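Local coordinates for protein thioesterase (Streptomyces sp. WAC02707, PDB 6VAP) that probably hydrolyses aberrant acyl groups from stalled carrier domains, as type II thioesterases do, to keep the borrelidin assembly line working, at residues A[75-80]-A[105-110]; A[121-126]-A[196-201]; A[130-135]-A[182-187]. One frame throughout, in Å; residues are numbered along the deposited sequence.

Interaction 1: residues A[75-80]-A[105-110]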
ATOM      1  N   GLU A  75       7.678   3.523  11.493  1.00 26.56           N
ATOM      2  CA  GLU A  75       7.764   4.975  11.593  1.00 47.41           C
ATOM      3  C   GLU A  75       6.853   5.623  10.569  1.00 38.19           C
ATOM      4  O   GLU A  75       6.158   6.592  10.884  1.00 37.11           O
ATOM      5  CB  GLU A  75       9.207   5.451  11.402  1.00 82.03           C
ATOM      6  CG  GLU A  75      10.105   5.159  12.594  1.00112.82           C
ATOM      7  CD  GLU A  75      11.577   5.180  12.235  1.00137.77           C
ATOM      8  OE1 GLU A  75      12.380   4.568  12.972  1.00146.51           O
ATOM      9  OE2 GLU A  75      11.930   5.808  11.213  1.00141.65           O
ATOM     10  N   LEU A  76       6.845   5.103   9.336  1.00 37.21           N
ATOM     11  CA  LEU A  76       5.865   5.561   8.351  1.00 29.73           C
ATOM     12  C   LEU A  76       4.451   5.467   8.910  1.00 20.26           C
ATOM     13  O   LEU A  76       3.662   6.414   8.815  1.00 25.26           O
ATOM     14  CB  LEU A  76       5.973   4.756   7.050  1.00 27.91           C
ATOM     15  CG  LEU A  76       6.951   5.308   6.008  1.00 27.58           C
ATOM     16  CD1 LEU A  76       7.344   4.186   5.031  1.00 41.65           C
ATOM     17  CD2 LEU A  76       6.375   6.467   5.276  1.00 30.75           C
ATOM     18  N   ALA A  77       4.097   4.305   9.453  1.00 25.59           N
ATOM     19  CA  ALA A  77       2.765   4.110  10.023  1.00 25.59           C
ATOM     20  C   ALA A  77       2.491   5.028  11.215  1.00 23.33           C
ATOM     21  O   ALA A  77       1.413   5.629  11.318  1.00 27.36           O
ATOM     22  CB  ALA A  77       2.602   2.660  10.456  1.00 30.41           C
ATOM     23  N   ASN A  78       3.425   5.096  12.157  1.00 23.20           N
ATOM     24  CA  ASN A  78       3.191   5.887  13.347  1.00 24.70           C
ATOM     25  C   ASN A  78       2.992   7.349  13.001  1.00 27.29           C
ATOM     26  O   ASN A  78       2.164   8.022  13.615  1.00 29.33           O
ATOM     27  CB  ASN A  78       4.357   5.699  14.293  1.00 26.49           C
ATOM     28  CG  ASN A  78       4.303   4.374  15.031  1.00 27.58           C
ATOM     29  OD1 ASN A  78       3.248   3.756  15.151  1.00 27.44           O
ATOM     30  ND2 ASN A  78       5.469   3.926  15.532  1.00 34.54           N
ATOM     31  N   GLN A  79       3.766   7.877  12.051  1.00 23.79           N
ATOM     32  CA  GLN A  79       3.570   9.262  11.617  1.00 24.03           C
ATOM     33  C   GLN A  79       2.289   9.411  10.793  1.00 35.13           C
ATOM     34  O   GLN A  79       1.589  10.435  10.888  1.00 23.95           O
ATOM     35  CB  GLN A  79       4.786   9.724  10.792  1.00 23.90           C
ATOM     36  CG  GLN A  79       6.027   9.964  11.614  1.00 36.01           C
ATOM     37  CD  GLN A  79       7.077  10.751  10.858  1.00 37.24           C
ATOM     38  OE1 GLN A  79       6.766  11.658  10.100  1.00 39.81           O
ATOM     39  NE2 GLN A  79       8.323  10.401  11.061  1.00 36.72           N
ATOM     40  N   LEU A  80       1.969   8.403   9.975  1.00 23.02           N
ATOM     41  CA  LEU A  80       0.846   8.543   9.061  1.00 22.04           C
ATOM     42  C   LEU A  80      -0.486   8.336   9.764  1.00 26.16           C
ATOM     43  O   LEU A  80      -1.480   8.956   9.377  1.00 33.80           O
ATOM     44  CB  LEU A  80       1.011   7.550   7.917  1.00 26.91           C
ATOM     45  CG  LEU A  80      -0.126   7.386   6.950  1.00 24.60           C
ATOM     46  CD1 LEU A  80      -0.472   8.729   6.278  1.00 22.52           C
ATOM     47  CD2 LEU A  80       0.274   6.334   5.902  1.00 34.04           C
ATOM     48  N   PHE A 105      -1.046  -2.976   6.009  1.00 19.44           N
ATOM     49  CA  PHE A 105      -1.368  -3.925   7.056  1.00 18.11           C
ATOM     50  C   PHE A 105      -1.102  -3.331   8.421  1.00 32.15           C
ATOM     51  O   PHE A 105      -1.856  -3.575   9.356  1.00 20.89           O
ATOM     52  CB  PHE A 105      -0.564  -5.200   6.866  1.00 21.28           C
ATOM     53  CG  PHE A 105      -0.485  -6.058   8.106  1.00 20.08           C
ATOM     54  CD1 PHE A 105      -1.540  -6.900   8.471  1.00 27.31           C
ATOM     55  CD2 PHE A 105       0.642  -6.068   8.868  1.00 18.97           C
ATOM     56  CE1 PHE A 105      -1.450  -7.690   9.586  1.00 28.39           C
ATOM     57  CE2 PHE A 105       0.737  -6.860   9.977  1.00 20.64           C
ATOM     58  CZ  PHE A 105      -0.315  -7.680  10.342  1.00 33.99           C
ATOM     59  N   GLU A 106       0.004  -2.611   8.567  1.00 14.31           N
ATOM     60  CA  GLU A 106       0.344  -1.974   9.832  1.00 14.82           C
ATOM     61  C   GLU A 106      -0.665  -0.896  10.184  1.00 19.38           C
ATOM     62  O   GLU A 106      -1.045  -0.760  11.354  1.00 19.17           O
ATOM     63  CB  GLU A 106       1.763  -1.411   9.739  1.00 20.38           C
ATOM     64  CG  GLU A 106       2.856  -2.453   9.805  1.00 23.15           C
ATOM     65  CD  GLU A 106       2.854  -3.181  11.156  1.00 31.63           C
ATOM     66  OE1 GLU A 106       2.326  -2.608  12.117  1.00 32.63           O
ATOM     67  OE2 GLU A 106       3.361  -4.309  11.217  1.00 27.69           O
ATOM     68  N   LEU A 107      -1.106  -0.128   9.185  1.00 29.87           N
ATOM     69  CA  LEU A 107      -2.153   0.864   9.410  1.00 16.25           C
ATOM     70  C   LEU A 107      -3.455   0.192   9.800  1.00 20.37           C
ATOM     71  O   LEU A 107      -4.155   0.658  10.704  1.00 22.69           O
ATOM     72  CB  LEU A 107      -2.349   1.722   8.152  1.00 20.38           C
ATOM     73  CG  LEU A 107      -1.181   2.608   7.803  1.00 20.51           C
ATOM     74  CD1 LEU A 107      -1.333   3.188   6.361  1.00 28.05           C
ATOM     75  CD2 LEU A 107      -1.109   3.758   8.811  1.00 28.64           C
ATOM     76  N   ALA A 108      -3.738  -0.967   9.215  1.00 17.66           N
ATOM     77  CA  ALA A 108      -4.948  -1.688   9.592  1.00 21.85           C
ATOM     78  C   ALA A 108      -4.908  -2.105  11.054  1.00 26.99           C
ATOM     79  O   ALA A 108      -5.893  -1.979  11.788  1.00 27.64           O
ATOM     80  CB  ALA A 108      -5.137  -2.896   8.685  1.00 26.88           C
ATOM     81  N   ARG A 109      -3.769  -2.619  11.491  1.00 16.10           N
ATOM     82  CA  ARG A 109      -3.589  -2.980  12.884  1.00 17.60           C
ATOM     83  C   ARG A 109      -3.887  -1.808  13.788  1.00 19.30           C
ATOM     84  O   ARG A 109      -4.543  -1.976  14.818  1.00 25.25           O
ATOM     85  CB  ARG A 109      -2.150  -3.454  13.115  1.00 23.89           C
ATOM     86  CG  ARG A 109      -1.863  -4.884  12.823  1.00 35.07           C
ATOM     87  CD  ARG A 109      -0.371  -5.196  13.060  1.00 25.53           C
ATOM     88  NE  ARG A 109      -0.177  -6.484  13.716  1.00 48.93           N
ATOM     89  CZ  ARG A 109       0.996  -6.927  14.138  1.00 42.76           C
ATOM     90  NH1 ARG A 109       2.075  -6.173  13.986  1.00 42.82           N
ATOM     91  NH2 ARG A 109       1.080  -8.123  14.680  1.00 57.60           N
ATOM     92  N   ARG A 110      -3.434  -0.606  13.403  1.00 29.45           N
ATOM     93  CA  ARG A 110      -3.656   0.579  14.230  1.00 26.43           C
ATOM     94  C   ARG A 110      -5.110   1.070  14.196  1.00 30.90           C
ATOM     95  O   ARG A 110      -5.631   1.572  15.199  1.00 30.76           O
ATOM     96  CB  ARG A 110      -2.695   1.665  13.762  1.00 22.98           C
ATOM     97  CG  ARG A 110      -1.264   1.395  14.151  1.00 26.20           C
ATOM     98  CD  ARG A 110      -0.298   2.057  13.188  1.00 25.10           C
ATOM     99  NE  ARG A 110       1.092   2.024  13.698  1.00 39.37           N
ATOM    100  CZ  ARG A 110       1.899   0.969  13.567  1.00 38.73           C
ATOM    101  NH1 ARG A 110       1.460  -0.146  12.991  1.00 27.67           N
ATOM    102  NH2 ARG A 110       3.131   1.015  14.031  1.00 36.63           N
TER

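Interaction 2: residues A[121-126]-A[196-201]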
ATOM      1  N   LEU A 121      -8.878  -4.995   3.644  1.00 16.99           N
ATOM      2  CA  LEU A 121      -7.454  -4.730   3.467  1.00 21.06           C
ATOM      3  C   LEU A 121      -7.048  -5.441   2.172  1.00 18.70           C
ATOM      4  O   LEU A 121      -7.086  -6.678   2.101  1.00 26.93           O
ATOM      5  CB  LEU A 121      -6.657  -5.226   4.664  1.00 20.79           C
ATOM      6  CG  LEU A 121      -5.160  -5.222   4.460  1.00 25.12           C
ATOM      7  CD1 LEU A 121      -4.672  -3.801   4.124  1.00 16.61           C
ATOM      8  CD2 LEU A 121      -4.432  -5.799   5.676  1.00 28.60           C
ATOM      9  N   LEU A 122      -6.714  -4.670   1.118  1.00 19.22           N
ATOM     10  CA  LEU A 122      -6.264  -5.206  -0.168  1.00 14.79           C
ATOM     11  C   LEU A 122      -4.744  -5.072  -0.237  1.00 18.15           C
ATOM     12  O   LEU A 122      -4.190  -3.980  -0.051  1.00 15.07           O
ATOM     13  CB  LEU A 122      -6.928  -4.486  -1.339  1.00 20.01           C
ATOM     14  CG  LEU A 122      -8.431  -4.710  -1.419  1.00 34.34           C
ATOM     15  CD1 LEU A 122      -9.207  -3.398  -1.201  1.00 35.49           C
ATOM     16  CD2 LEU A 122      -8.779  -5.292  -2.766  1.00 41.82           C
ATOM     17  N   VAL A 123      -4.066  -6.193  -0.441  1.00 17.57           N
ATOM     18  CA  VAL A 123      -2.610  -6.245  -0.412  1.00 18.48           C
ATOM     19  C   VAL A 123      -2.118  -6.914  -1.685  1.00 18.38           C
ATOM     20  O   VAL A 123      -2.568  -8.001  -2.044  1.00 19.65           O
ATOM     21  CB  VAL A 123      -2.092  -7.003   0.816  1.00 14.68           C
ATOM     22  CG1 VAL A 123      -2.246  -6.101   2.077  1.00 12.95           C
ATOM     23  CG2 VAL A 123      -2.873  -8.242   0.994  1.00 17.95           C
ATOM     24  N   SER A 124      -1.224  -6.244  -2.386  1.00 14.64           N
ATOM     25  CA  SER A 124      -0.800  -6.648  -3.712  1.00 14.00           C
ATOM     26  C   SER A 124       0.696  -6.881  -3.684  1.00 13.69           C
ATOM     27  O   SER A 124       1.429  -6.023  -3.196  1.00 17.29           O
ATOM     28  CB  SER A 124      -1.140  -5.534  -4.726  1.00 23.47           C
ATOM     29  OG  SER A 124      -0.348  -5.643  -5.877  1.00 26.19           O
ATOM     30  N   ALA A 125       1.133  -7.997  -4.256  1.00 20.51           N
ATOM     31  CA  ALA A 125       2.519  -8.308  -4.546  1.00 29.00           C
ATOM     32  C   ALA A 125       3.390  -8.160  -3.307  1.00 19.48           C
ATOM     33  O   ALA A 125       4.348  -7.405  -3.277  1.00 21.79           O
ATOM     34  CB  ALA A 125       3.024  -7.438  -5.699  1.00 29.44           C
ATOM     35  N   ARG A 126       3.053  -8.882  -2.272  1.00 23.16           N
ATOM     36  CA  ARG A 126       3.844  -8.798  -1.042  1.00 19.33           C
ATOM     37  C   ARG A 126       3.636 -10.036  -0.174  1.00 15.24           C
ATOM     38  O   ARG A 126       2.495 -10.501  -0.033  1.00 20.02           O
ATOM     39  CB  ARG A 126       3.467  -7.560  -0.259  1.00 12.74           C
ATOM     40  CG  ARG A 126       4.323  -7.270   0.919  1.00 22.49           C
ATOM     41  CD  ARG A 126       5.694  -6.775   0.562  1.00 13.32           C
ATOM     42  NE  ARG A 126       6.357  -6.119   1.686  1.00 23.04           N
ATOM     43  CZ  ARG A 126       7.664  -5.953   1.814  1.00 37.35           C
ATOM     44  NH1 ARG A 126       8.467  -6.321   0.846  1.00 36.19           N
ATOM     45  NH2 ARG A 126       8.140  -5.411   2.931  1.00 32.24           N
ATOM     46  N   ILE A 196      -9.428  -9.670   4.157  1.00 22.13           N
ATOM     47  CA  ILE A 196      -8.162  -9.448   3.490  1.00 20.22           C
ATOM     48  C   ILE A 196      -8.262 -10.053   2.103  1.00 20.00           C
ATOM     49  O   ILE A 196      -8.674 -11.206   1.940  1.00 20.64           O
ATOM     50  CB  ILE A 196      -6.987 -10.064   4.260  1.00 19.13           C
ATOM     51  CG1 ILE A 196      -6.709  -9.272   5.537  1.00 25.44           C
ATOM     52  CG2 ILE A 196      -5.687 -10.017   3.350  1.00 17.64           C
ATOM     53  CD1 ILE A 196      -5.547  -9.779   6.368  1.00 28.30           C
ATOM     54  N   HIS A 197      -7.954  -9.256   1.095  1.00 19.60           N
ATOM     55  CA  HIS A 197      -7.950  -9.711  -0.287  1.00 19.55           C
ATOM     56  C   HIS A 197      -6.535  -9.532  -0.805  1.00 21.76           C
ATOM     57  O   HIS A 197      -6.036  -8.408  -0.899  1.00 19.99           O
ATOM     58  CB  HIS A 197      -8.955  -8.958  -1.169  1.00 21.24           C
ATOM     59  CG  HIS A 197      -9.182  -9.610  -2.507  1.00 31.71           C
ATOM     60  ND1 HIS A 197     -10.349  -9.462  -3.224  1.00 34.89           N
ATOM     61  CD2 HIS A 197      -8.390 -10.420  -3.259  1.00 35.76           C
ATOM     62  CE1 HIS A 197     -10.270 -10.147  -4.352  1.00 37.32           C
ATOM     63  NE2 HIS A 197      -9.088 -10.731  -4.404  1.00 40.92           N
ATOM     64  N   ALA A 198      -5.889 -10.628  -1.146  1.00 25.33           N
ATOM     65  CA  ALA A 198      -4.517 -10.598  -1.599  1.00 16.89           C
ATOM     66  C   ALA A 198      -4.501 -10.719  -3.113  1.00 21.34           C
ATOM     67  O   ALA A 198      -5.315 -11.437  -3.705  1.00 18.42           O
ATOM     68  CB  ALA A 198      -3.747 -11.734  -0.957  1.00 15.84           C
ATOM     69  N   LEU A 199      -3.564 -10.023  -3.739  1.00 17.61           N
ATOM     70  CA  LEU A 199      -3.447  -9.983  -5.191  1.00 27.00           C
ATOM     71  C   LEU A 199      -1.982 -10.166  -5.557  1.00 23.12           C
ATOM     72  O   LEU A 199      -1.112  -9.483  -5.002  1.00 19.46           O
ATOM     73  CB  LEU A 199      -3.975  -8.665  -5.753  1.00 26.52           C
ATOM     74  CG  LEU A 199      -5.296  -8.185  -5.166  1.00 38.39           C
ATOM     75  CD1 LEU A 199      -5.518  -6.761  -5.582  1.00 29.75           C
ATOM     76  CD2 LEU A 199      -6.478  -9.044  -5.602  1.00 28.44           C
ATOM     77  N   THR A 200      -1.698 -11.104  -6.460  1.00 19.30           N
ATOM     78  CA  THR A 200      -0.313 -11.442  -6.747  1.00 16.75           C
ATOM     79  C   THR A 200      -0.171 -11.804  -8.222  1.00 17.67           C
ATOM     80  O   THR A 200      -1.135 -12.178  -8.883  1.00 19.51           O
ATOM     81  CB  THR A 200       0.161 -12.573  -5.804  1.00 26.25           C
ATOM     82  OG1 THR A 200       1.589 -12.703  -5.888  1.00 47.86           O
ATOM     83  CG2 THR A 200      -0.522 -13.901  -6.157  1.00 27.37           C
ATOM     84  N   GLY A 201       1.040 -11.672  -8.733  1.00 20.00           N
ATOM     85  CA  GLY A 201       1.357 -12.135 -10.060  1.00 20.55           C
ATOM     86  C   GLY A 201       1.892 -13.553 -10.025  1.00 19.60           C
ATOM     87  O   GLY A 201       2.549 -13.955  -9.095  1.00 23.09           O
TER

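Interaction 3: residues A[130-135]-A[182-187]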
ATOM      1  N   SER A 130       4.061 -12.229   8.358  1.00 23.06           N
ATOM      2  CA  SER A 130       4.709 -13.368   8.997  1.00 25.35           C
ATOM      3  C   SER A 130       5.638 -14.142   8.058  1.00 27.45           C
ATOM      4  O   SER A 130       6.333 -15.065   8.504  1.00 27.45           O
ATOM      5  CB  SER A 130       3.638 -14.302   9.555  1.00 33.84           C
ATOM      6  OG  SER A 130       2.860 -14.913   8.506  1.00 29.01           O
ATOM      7  N   ARG A 131       5.667 -13.811   6.775  1.00 25.00           N
ATOM      8  CA  ARG A 131       6.566 -14.465   5.834  1.00 33.44           C
ATOM      9  C   ARG A 131       7.536 -13.482   5.184  1.00 35.31           C
ATOM     10  O   ARG A 131       8.116 -13.779   4.138  1.00 28.25           O
ATOM     11  CB  ARG A 131       5.757 -15.213   4.774  1.00 35.70           C
ATOM     12  CG  ARG A 131       4.989 -16.411   5.293  1.00 38.78           C
ATOM     13  CD  ARG A 131       5.907 -17.452   5.924  1.00 39.37           C
ATOM     14  NE  ARG A 131       7.080 -17.722   5.101  1.00 49.17           N
ATOM     15  CZ  ARG A 131       7.144 -18.657   4.160  1.00 44.87           C
ATOM     16  NH1 ARG A 131       6.098 -19.437   3.928  1.00 46.43           N
ATOM     17  NH2 ARG A 131       8.263 -18.808   3.458  1.00 39.05           N
ATOM     18  N   GLN A 132       7.742 -12.329   5.808  1.00 27.13           N
ATOM     19  CA  GLN A 132       8.765 -11.388   5.372  1.00 26.39           C
ATOM     20  C   GLN A 132      10.089 -12.098   5.099  1.00 28.11           C
ATOM     21  O   GLN A 132      10.609 -12.827   5.953  1.00 29.90           O
ATOM     22  CB  GLN A 132       8.967 -10.307   6.460  1.00 32.55           C
ATOM     23  CG  GLN A 132      10.194  -9.453   6.322  1.00 27.64           C
ATOM     24  CD  GLN A 132      10.022  -8.389   5.253  1.00 38.45           C
ATOM     25  OE1 GLN A 132       8.916  -8.180   4.764  1.00 24.77           O
ATOM     26  NE2 GLN A 132      11.104  -7.700   4.905  1.00 32.64           N
ATOM     27  N   ARG A 133      10.664 -11.833   3.924  1.00 28.72           N
ATOM     28  CA  ARG A 133      11.956 -12.393   3.547  1.00 42.73           C
ATOM     29  C   ARG A 133      13.072 -11.607   4.226  1.00 36.19           C
ATOM     30  O   ARG A 133      13.202 -10.397   4.026  1.00 35.96           O
ATOM     31  CB  ARG A 133      12.137 -12.348   2.030  1.00 33.11           C
ATOM     32  CG  ARG A 133      11.116 -13.140   1.257  1.00 37.02           C
ATOM     33  CD  ARG A 133      11.594 -13.434  -0.159  1.00 41.28           C
ATOM     34  NE  ARG A 133      10.593 -14.178  -0.922  1.00 32.04           N
ATOM     35  CZ  ARG A 133      10.688 -14.437  -2.207  1.00 30.92           C
ATOM     36  NH1 ARG A 133      11.763 -14.058  -2.878  1.00 36.53           N
ATOM     37  NH2 ARG A 133       9.706 -15.072  -2.790  1.00 33.95           N
ATOM     38  N   THR A 134      13.897 -12.297   4.994  1.00 39.82           N
ATOM     39  CA  THR A 134      15.036 -11.683   5.655  1.00 61.37           C
ATOM     40  C   THR A 134      16.231 -11.630   4.714  1.00 52.33           C
ATOM     41  O   THR A 134      16.364 -12.444   3.791  1.00 50.12           O
ATOM     42  CB  THR A 134      15.414 -12.474   6.912  1.00 76.06           C
ATOM     43  OG1 THR A 134      15.793 -13.811   6.550  1.00 79.12           O
ATOM     44  CG2 THR A 134      14.240 -12.529   7.884  1.00 78.34           C
ATOM     45  N   GLY A 135      17.098 -10.651   4.949  1.00 65.21           N
ATOM     46  CA  GLY A 135      18.366 -10.589   4.255  1.00 61.99           C
ATOM     47  C   GLY A 135      18.386  -9.820   2.955  1.00 53.90           C
ATOM     48  O   GLY A 135      19.329  -9.995   2.173  1.00 52.76           O
ATOM     49  N   GLU A 182      12.826  -3.865   3.256  1.00 23.28           N
ATOM     50  CA  GLU A 182      13.719  -4.992   3.486  1.00 31.82           C
ATOM     51  C   GLU A 182      14.060  -5.224   4.954  1.00 30.91           C
ATOM     52  O   GLU A 182      14.378  -6.354   5.320  1.00 25.31           O
ATOM     53  CB  GLU A 182      15.012  -4.795   2.687  1.00 31.01           C
ATOM     54  CG  GLU A 182      14.867  -5.118   1.242  1.00 32.90           C
ATOM     55  CD  GLU A 182      16.091  -4.708   0.413  1.00 43.35           C
ATOM     56  OE1 GLU A 182      16.569  -3.565   0.599  1.00 43.47           O
ATOM     57  OE2 GLU A 182      16.573  -5.532  -0.419  1.00 51.30           O
ATOM     58  N   THR A 183      13.988  -4.216   5.811  1.00 22.85           N
ATOM     59  CA  THR A 183      14.333  -4.382   7.217  1.00 28.88           C
ATOM     60  C   THR A 183      13.104  -4.513   8.112  1.00 29.60           C
ATOM     61  O   THR A 183      13.241  -4.471   9.336  1.00 25.02           O
ATOM     62  CB  THR A 183      15.184  -3.191   7.703  1.00 30.20           C
ATOM     63  OG1 THR A 183      14.390  -1.980   7.684  1.00 35.62           O
ATOM     64  CG2 THR A 183      16.411  -3.007   6.785  1.00 30.51           C
ATOM     65  N   TYR A 184      11.908  -4.620   7.534  1.00 33.51           N
ATOM     66  CA  TYR A 184      10.693  -4.806   8.316  1.00 26.87           C
ATOM     67  C   TYR A 184      10.767  -6.060   9.156  1.00 22.88           C
ATOM     68  O   TYR A 184      11.146  -7.115   8.657  1.00 22.94           O
ATOM     69  CB  TYR A 184       9.511  -4.892   7.375  1.00 21.41           C
ATOM     70  CG  TYR A 184       8.174  -5.200   7.996  1.00 24.95           C
ATOM     71  CD1 TYR A 184       7.538  -4.289   8.870  1.00 34.97           C
ATOM     72  CD2 TYR A 184       7.575  -6.439   7.789  1.00 29.07           C
ATOM     73  CE1 TYR A 184       6.332  -4.599   9.451  1.00 21.61           C
ATOM     74  CE2 TYR A 184       6.352  -6.754   8.375  1.00 22.22           C
ATOM     75  CZ  TYR A 184       5.718  -5.828   9.155  1.00 19.88           C
ATOM     76  OH  TYR A 184       4.492  -6.153   9.746  1.00 24.93           O
ATOM     77  N   ARG A 185      10.405  -5.967  10.446  1.00 23.49           N
ATOM     78  CA  ARG A 185      10.358  -7.100  11.385  1.00 28.39           C
ATOM     79  C   ARG A 185       8.905  -7.177  11.886  1.00 24.56           C
ATOM     80  O   ARG A 185       8.525  -6.249  12.515  1.00 37.00           O
ATOM     81  CB  ARG A 185      11.412  -6.905  12.482  1.00 34.02           C
ATOM     82  CG  ARG A 185      12.795  -6.547  11.947  1.00 60.20           C
ATOM     83  CD  ARG A 185      13.949  -6.575  12.931  1.00 86.80           C
ATOM     84  NE  ARG A 185      13.980  -5.380  13.765  1.00124.67           N
ATOM     85  CZ  ARG A 185      14.542  -5.283  14.985  1.00166.83           C
ATOM     86  NH1 ARG A 185      15.126  -6.319  15.574  1.00178.76           N
ATOM     87  NH2 ARG A 185      14.492  -4.135  15.622  1.00185.09           N
ATOM     88  N   TYR A 186       8.126  -8.197  11.526  1.00 24.39           N
ATOM     89  CA  TYR A 186       6.763  -8.395  11.978  1.00 27.85           C
ATOM     90  C   TYR A 186       6.791  -8.680  13.467  1.00 26.61           C
ATOM     91  O   TYR A 186       7.495  -9.577  13.933  1.00 29.98           O
ATOM     92  CB  TYR A 186       6.124  -9.556  11.222  1.00 35.89           C
ATOM     93  CG  TYR A 186       4.791  -9.986  11.780  1.00 23.94           C
ATOM     94  CD1 TYR A 186       3.684  -9.138  11.745  1.00 22.62           C
ATOM     95  CD2 TYR A 186       4.626 -11.245  12.317  1.00 32.22           C
ATOM     96  CE1 TYR A 186       2.494  -9.527  12.252  1.00 23.37           C
ATOM     97  CE2 TYR A 186       3.414 -11.658  12.818  1.00 29.44           C
ATOM     98  CZ  TYR A 186       2.340 -10.793  12.775  1.00 34.40           C
ATOM     99  OH  TYR A 186       1.127 -11.182  13.281  1.00 40.49           O
ATOM    100  N   ARG A 187       6.069  -7.896  14.223  1.00 32.26           N
ATOM    101  CA  ARG A 187       5.910  -8.195  15.642  1.00 33.76           C
ATOM    102  C   ARG A 187       4.541  -8.814  15.838  1.00 29.90           C
ATOM    103  O   ARG A 187       3.558  -8.144  15.545  1.00 28.38           O
ATOM    104  CB  ARG A 187       6.042  -6.935  16.487  1.00 75.79           C
ATOM    105  CG  ARG A 187       7.091  -5.982  15.962  1.00111.19           C
ATOM    106  CD  ARG A 187       7.208  -4.755  16.847  1.00130.26           C
ATOM    107  NE  ARG A 187       8.027  -3.718  16.223  1.00139.58           N
ATOM    108  CZ  ARG A 187       7.681  -2.437  16.119  1.00140.59           C
ATOM    109  NH1 ARG A 187       6.520  -2.006  16.595  1.00140.21           N
ATOM    110  NH2 ARG A 187       8.505  -1.582  15.533  1.00141.35           N
TER
HETATM  111  O   HOH W   1      14.766  -8.576   3.633  1.00 35.39           O

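Interaction 1: residues A[75-80]-A[105-110]
R110 reaches across from helix 99-113 to helix 73-87, gripping N78 and lying flat against A77. From CB, which points toward helix 73-87, the chain runs on with CG anti to the carbonyl carbon (chi1 -72°) and stays extended to NE. CD already brushes the A77 methyl group. From there the guanidinium spreads under it, with A77 CB centred over one face and 3.6 Å from R110 CZ. NE and NH2 form the side-on grip: R110 NE lies 3.1 Å and R110 NH2 3.0 Å from N78 OD1. That oxygen sits in the guanidinium plane, yet both donors approach from the same face of the amide, NH2 well above it, and the amide and guanidinium planes stand 49° apart. On the far side R110 NH1 bridges to E106 OE1 at 2.8 Å, at the anti lone pair of that oxygen, and also bonds E106 O. D74 adds a salt bridge to NH2, so several bonds fix the rotation of the group. E106 spends its other oxygen on the hydroxyl of Y184. Beneath this polar layer, L80 CD2 meets L107 CD1 at 3.6 Å, the two leucines crossing at about a right angle and resting on L30 of the central sheet. The helix axes stand 9.5 Å apart at a -45° crossing, small A77 facing L107: two neighbouring helices packed on one side of the alpha/beta-hydrolase sheet.

Interaction 2: residues A[121-126]-A[196-201]
The H197 imidazole meets L122 obliquely: L122 CD2 stops 4.0 Å from H197 CB, at the root of the ring, where the two side chains cross. The rest of the ring leads away from strand 120-124 toward H249, whose own ring meets it with the planes about 55° apart. Both ring nitrogens are hydrogen-bonded, ND1 to H249 and NE2 to D226 on the next strand, which fixes the rotation of this buried ring. S124 and L199 point to the same face of the sheet as this pair; the hydroxyl of S124 is bonded to H97 and Y234.

The opposite face is apolar. L121 and I196 lie side by side pointing the same way, with L121 CB 4.1 Å from I196 CG1. V123 CG2 sits between the backbone N and the carbonyl carbon (chi1 -75°, which sets CG1 anti to that carbon), and from there it reaches both I196 CG2 and A198 CB. Helix 99-113 packs on this side against L121 and V123.

Between the faces the two backbones run parallel, with 14° between their directions. H197 N bonds L121 O at 2.9 Å, and the donors then alternate: V123 N to H197 O, L199 N to V123 O, A125 N to L199 O. CA-H...O contacts fall between them, among them S124 CA to L199 O at 3.1 Å. The last hydrogen bond, from A125 N, carries the pairing past strand 120-124 to a residue whose side chain touches the probable Ser-His-Asp triad of S98, H232 and D204. Parallel pairing toward one side of the sheet, beside strand 92-97 and the probable nucleophile elbow at S98, is characteristic of the alpha/beta-hydrolase fold.

Interaction 3: residues A[130-135]-A[182-187]
Two surface loops of the alpha/beta-hydrolase fold meet here, one following strand 120-124 and the other following helix 167-182, and they run nearly antiparallel. Q132 carries the contact. Its CG is anti to the backbone N (chi1 166°) and the chain bends at chi2 (77°), laying CG 3.4 Å from Y184 O and bringing the amide across the tyrosine. Q132 OE1 comes to the edge of the Y184 ring, 3.7 Å from Y184 CD2, with amide and ring planes 78° apart. The amide nitrogen bonds A181 O, at the end of the helix. At the other end S130 N lies over one face of the Y186 ring, toward its rim, and S130 CA is 3.9 Å from Y186 CD2. H218 meets Y186 edge-to-face and also bonds the hydroxyl of S130, tying both partners to one imidazole. R133 leads away to a salt bridge with E211. Both tyrosines turn their side chains onto helix 99-113, Y184 against T102 and F105 and Y186 against F105 and R109, so this helix backs the adjoining loops.

How the interactions relate
From the N terminus, interaction 1 closes first, joining helix 73-87 to helix 99-113 around strand 92-97 and finishing before the others begin. Helix 99-113 is followed directly by strand 120-124, where interaction 2 opens; that contact closes about 70 residues later on strand 196-201. Interaction 3 falls wholly within this long excursion, bringing the loop that leaves strand 120-124 against the one that returns from helix 167-182. Helix 99-113 is common ground: F105 and A108 rest on L121, while R109 reaches the carbonyl of R187, part of the same helix-to-loop connection as E106. R126 meets Q132, joining the sheet's end to the outer loops.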